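D-alanyl-D-alanine carboxypeptidase (Penicillin binding protein) family protein (Francisella tularensis subsp. tularensis, PDB 6OSU) probably removes the terminal D-alanine from peptidoglycan precursor peptides, as a serine-type D-Ala-D-Ala carboxypeptidase of the S11 family of penicillin-binding proteins. Local coordinates at residues F300-L305 with K319-A324. Numbering follows the deposited sequence.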
ATOM      1  N   PHE A 300       5.694  -1.202   4.237  1.00 50.61           N
ATOM      2  CA  PHE A 300       5.292   0.193   4.218  1.00 49.60           C
ATOM      3  C   PHE A 300       4.679   0.542   2.872  1.00 48.10           C
ATOM      4  O   PHE A 300       5.026  -0.040   1.840  1.00 47.47           O
ATOM      5  CB  PHE A 300       6.474   1.124   4.512  1.00 48.62           C
ATOM      6  CG  PHE A 300       6.789   1.248   5.973  1.00 49.26           C
ATOM      7  CD1 PHE A 300       6.061   2.108   6.780  1.00 48.11           C
ATOM      8  CD2 PHE A 300       7.807   0.498   6.543  1.00 50.59           C
ATOM      9  CE1 PHE A 300       6.344   2.223   8.128  1.00 49.80           C
ATOM     10  CE2 PHE A 300       8.097   0.608   7.890  1.00 52.25           C
ATOM     11  CZ  PHE A 300       7.366   1.472   8.686  1.00 51.69           C
ATOM     12  N   ILE A 301       3.760   1.500   2.895  1.00 47.51           N
ATOM     13  CA  ILE A 301       3.113   2.016   1.697  1.00 46.83           C
ATOM     14  C   ILE A 301       3.470   3.489   1.568  1.00 47.66           C
ATOM     15  O   ILE A 301       3.325   4.256   2.527  1.00 49.47           O
ATOM     16  CB  ILE A 301       1.590   1.810   1.757  1.00 46.75           C
ATOM     17  CG1 ILE A 301       1.267   0.314   1.706  1.00 48.54           C
ATOM     18  CG2 ILE A 301       0.896   2.567   0.632  1.00 45.08           C
ATOM     19  CD1 ILE A 301      -0.137  -0.023   2.166  1.00 49.42           C
ATOM     20  N   SER A 302       3.956   3.877   0.395  1.00 46.96           N
ATOM     21  CA  SER A 302       4.322   5.256   0.117  1.00 48.90           C
ATOM     22  C   SER A 302       3.584   5.735  -1.120  1.00 47.90           C
ATOM     23  O   SER A 302       3.464   5.003  -2.107  1.00 47.84           O
ATOM     24  CB  SER A 302       5.829   5.411  -0.094  1.00 53.80           C
ATOM     25  OG  SER A 302       6.493   5.658   1.131  1.00 57.88           O
ATOM     26  N   VAL A 303       3.085   6.965  -1.049  1.00 47.30           N
ATOM     27  CA  VAL A 303       2.497   7.660  -2.186  1.00 47.78           C
ATOM     28  C   VAL A 303       3.242   8.974  -2.357  1.00 49.57           C
ATOM     29  O   VAL A 303       3.401   9.729  -1.392  1.00 49.46           O
ATOM     30  CB  VAL A 303       0.992   7.911  -1.989  1.00 47.38           C
ATOM     31  CG1 VAL A 303       0.425   8.629  -3.196  1.00 48.51           C
ATOM     32  CG2 VAL A 303       0.262   6.599  -1.748  1.00 46.59           C
ATOM     33  N   VAL A 304       3.716   9.233  -3.573  1.00 50.55           N
ATOM     34  CA  VAL A 304       4.361  10.490  -3.925  1.00 52.18           C
ATOM     35  C   VAL A 304       3.611  11.075  -5.112  1.00 51.71           C
ATOM     36  O   VAL A 304       3.353  10.369  -6.093  1.00 50.25           O
ATOM     37  CB  VAL A 304       5.854  10.299  -4.255  1.00 53.97           C
ATOM     38  CG1 VAL A 304       6.435  11.570  -4.819  1.00 56.29           C
ATOM     39  CG2 VAL A 304       6.628   9.887  -3.016  1.00 53.81           C
ATOM     40  N   LEU A 305       3.256  12.354  -5.021  1.00 53.06           N
ATOM     41  CA  LEU A 305       2.441  13.011  -6.031  1.00 52.89           C
ATOM     42  C   LEU A 305       3.118  14.286  -6.508  1.00 54.36           C
ATOM     43  O   LEU A 305       3.638  15.066  -5.703  1.00 55.09           O
ATOM     44  CB  LEU A 305       1.046  13.348  -5.485  1.00 52.33           C
ATOM     45  CG  LEU A 305       0.240  12.212  -4.845  1.00 50.85           C
ATOM     46  CD1 LEU A 305      -1.017  12.761  -4.187  1.00 50.75           C
ATOM     47  CD2 LEU A 305      -0.110  11.131  -5.864  1.00 48.95           C
ATOM     48  N   LYS A 319      13.592   7.098  -1.056  1.00 61.75           N
ATOM     49  CA  LYS A 319      14.021   7.745   0.178  1.00 62.89           C
ATOM     50  C   LYS A 319      13.003   7.538   1.294  1.00 59.37           C
ATOM     51  O   LYS A 319      13.375   7.255   2.439  1.00 59.07           O
ATOM     52  CB  LYS A 319      14.260   9.236  -0.066  1.00 66.00           C
ATOM     53  CG  LYS A 319      14.410  10.051   1.209  1.00 68.54           C
ATOM     54  CD  LYS A 319      15.774  10.715   1.303  1.00 73.38           C
ATOM     55  CE  LYS A 319      15.738  12.139   0.770  1.00 76.58           C
ATOM     56  NZ  LYS A 319      17.093  12.754   0.750  1.00 81.62           N
ATOM     57  N   LEU A 320      11.711   7.664   0.978  1.00 56.71           N
ATOM     58  CA  LEU A 320      10.677   7.476   1.992  1.00 56.16           C
ATOM     59  C   LEU A 320      10.627   6.031   2.475  1.00 55.46           C
ATOM     60  O   LEU A 320      10.574   5.771   3.683  1.00 55.38           O
ATOM     61  CB  LEU A 320       9.315   7.898   1.443  1.00 56.40           C
ATOM     62  CG  LEU A 320       9.113   9.376   1.116  1.00 58.96           C
ATOM     63  CD1 LEU A 320       7.747   9.583   0.487  1.00 58.42           C
ATOM     64  CD2 LEU A 320       9.263  10.235   2.362  1.00 60.65           C
ATOM     65  N   LEU A 321      10.632   5.072   1.544  1.00 54.98           N
ATOM     66  CA  LEU A 321      10.560   3.667   1.932  1.00 54.28           C
ATOM     67  C   LEU A 321      11.784   3.249   2.740  1.00 55.53           C
ATOM     68  O   LEU A 321      11.663   2.521   3.732  1.00 54.91           O
ATOM     69  CB  LEU A 321      10.413   2.783   0.694  1.00 53.19           C
ATOM     70  CG  LEU A 321       9.090   2.913  -0.062  1.00 50.86           C
ATOM     71  CD1 LEU A 321       9.138   2.114  -1.350  1.00 50.02           C
ATOM     72  CD2 LEU A 321       7.925   2.461   0.812  1.00 48.58           C
ATOM     73  N   ARG A 322      12.972   3.696   2.327  1.00 57.87           N
ATOM     74  CA  ARG A 322      14.188   3.372   3.070  1.00 59.95           C
ATOM     75  C   ARG A 322      14.171   4.006   4.456  1.00 59.86           C
ATOM     76  O   ARG A 322      14.599   3.388   5.438  1.00 58.44           O
ATOM     77  CB  ARG A 322      15.410   3.835   2.282  1.00 62.38           C
ATOM     78  CG  ARG A 322      16.742   3.483   2.911  1.00 66.28           C
ATOM     79  CD  ARG A 322      17.888   4.177   2.185  1.00 70.90           C
ATOM     80  NE  ARG A 322      17.555   4.497   0.797  1.00 73.04           N
ATOM     81  CZ  ARG A 322      17.465   5.734   0.310  1.00 75.15           C
ATOM     82  NH1 ARG A 322      17.695   6.781   1.095  1.00 76.40           N
ATOM     83  NH2 ARG A 322      17.153   5.927  -0.966  1.00 75.05           N
ATOM     84  N   TYR A 323      13.676   5.242   4.549  1.00 61.53           N
ATOM     85  CA  TYR A 323      13.599   5.930   5.833  1.00 63.86           C
ATOM     86  C   TYR A 323      12.667   5.203   6.798  1.00 61.13           C
ATOM     87  O   TYR A 323      13.003   5.017   7.975  1.00 61.41           O
ATOM     88  CB  TYR A 323      13.149   7.373   5.599  1.00 66.96           C
ATOM     89  CG  TYR A 323      12.694   8.137   6.819  1.00 69.76           C
ATOM     90  CD1 TYR A 323      13.611   8.746   7.666  1.00 72.92           C
ATOM     91  CD2 TYR A 323      11.340   8.281   7.104  1.00 69.64           C
ATOM     92  CE1 TYR A 323      13.195   9.460   8.776  1.00 74.71           C
ATOM     93  CE2 TYR A 323      10.912   8.992   8.209  1.00 71.61           C
ATOM     94  CZ  TYR A 323      11.843   9.579   9.042  1.00 74.70           C
ATOM     95  OH  TYR A 323      11.415  10.287  10.140  1.00 77.05           O
ATOM     96  N   ALA A 324      11.501   4.765   6.313  1.00 58.39           N
ATOM     97  CA  ALA A 324      10.553   4.075   7.183  1.00 58.47           C
ATOM     98  C   ALA A 324      11.055   2.690   7.577  1.00 59.26           C
ATOM     99  O   ALA A 324      10.945   2.292   8.742  1.00 59.97           O
ATOM    100  CB  ALA A 324       9.190   3.972   6.501  1.00 57.49           C
TER
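Phe-300 and Ala-324 meet where helix 310-327 packs on the central strand of the five-stranded antiparallel sheet, the arrangement expected of the penicillin-binding protein and beta-lactamase fold. The segments run nearly antiparallel, at 152°, with their axes 8.7 Å apart. A CH-pi contact marks one end: Ala-324 CB stands 3.5 Å from the centroid of the Phe-300 ring and 3° off its normal, directly over the face. The ring is carried there by chi1 of -81°, which sets CG beside the backbone N and anti to the carbonyl carbon. Its CE2 also reaches the carbonyl of the same alanine, 3.4 Å from Ala-324 O.

Apolar contacts continue along the strand. Leu-321 CD2 touches Ser-302 CB at 3.7 Å and, more loosely, Phe-300 CB, while at the far end Val-304 CG2, the branch beside the backbone N, meets Leu-320 CD1 at 3.7 Å. On the opposite face of the strand, Ile-301 and Val-303 turn to helix 176-189, so at this strand the sheet has a helix on each face.

The polar element is the buried Ser-302 hydroxyl, which is hydrogen-bonded to Thr-42 OG1 on neighbouring strand 39-44. Toward the helix it meets carbon alone: Ser-302 OG lies 3.6 Å from Leu-320 CB and 3.5 Å from Leu-321 CD2.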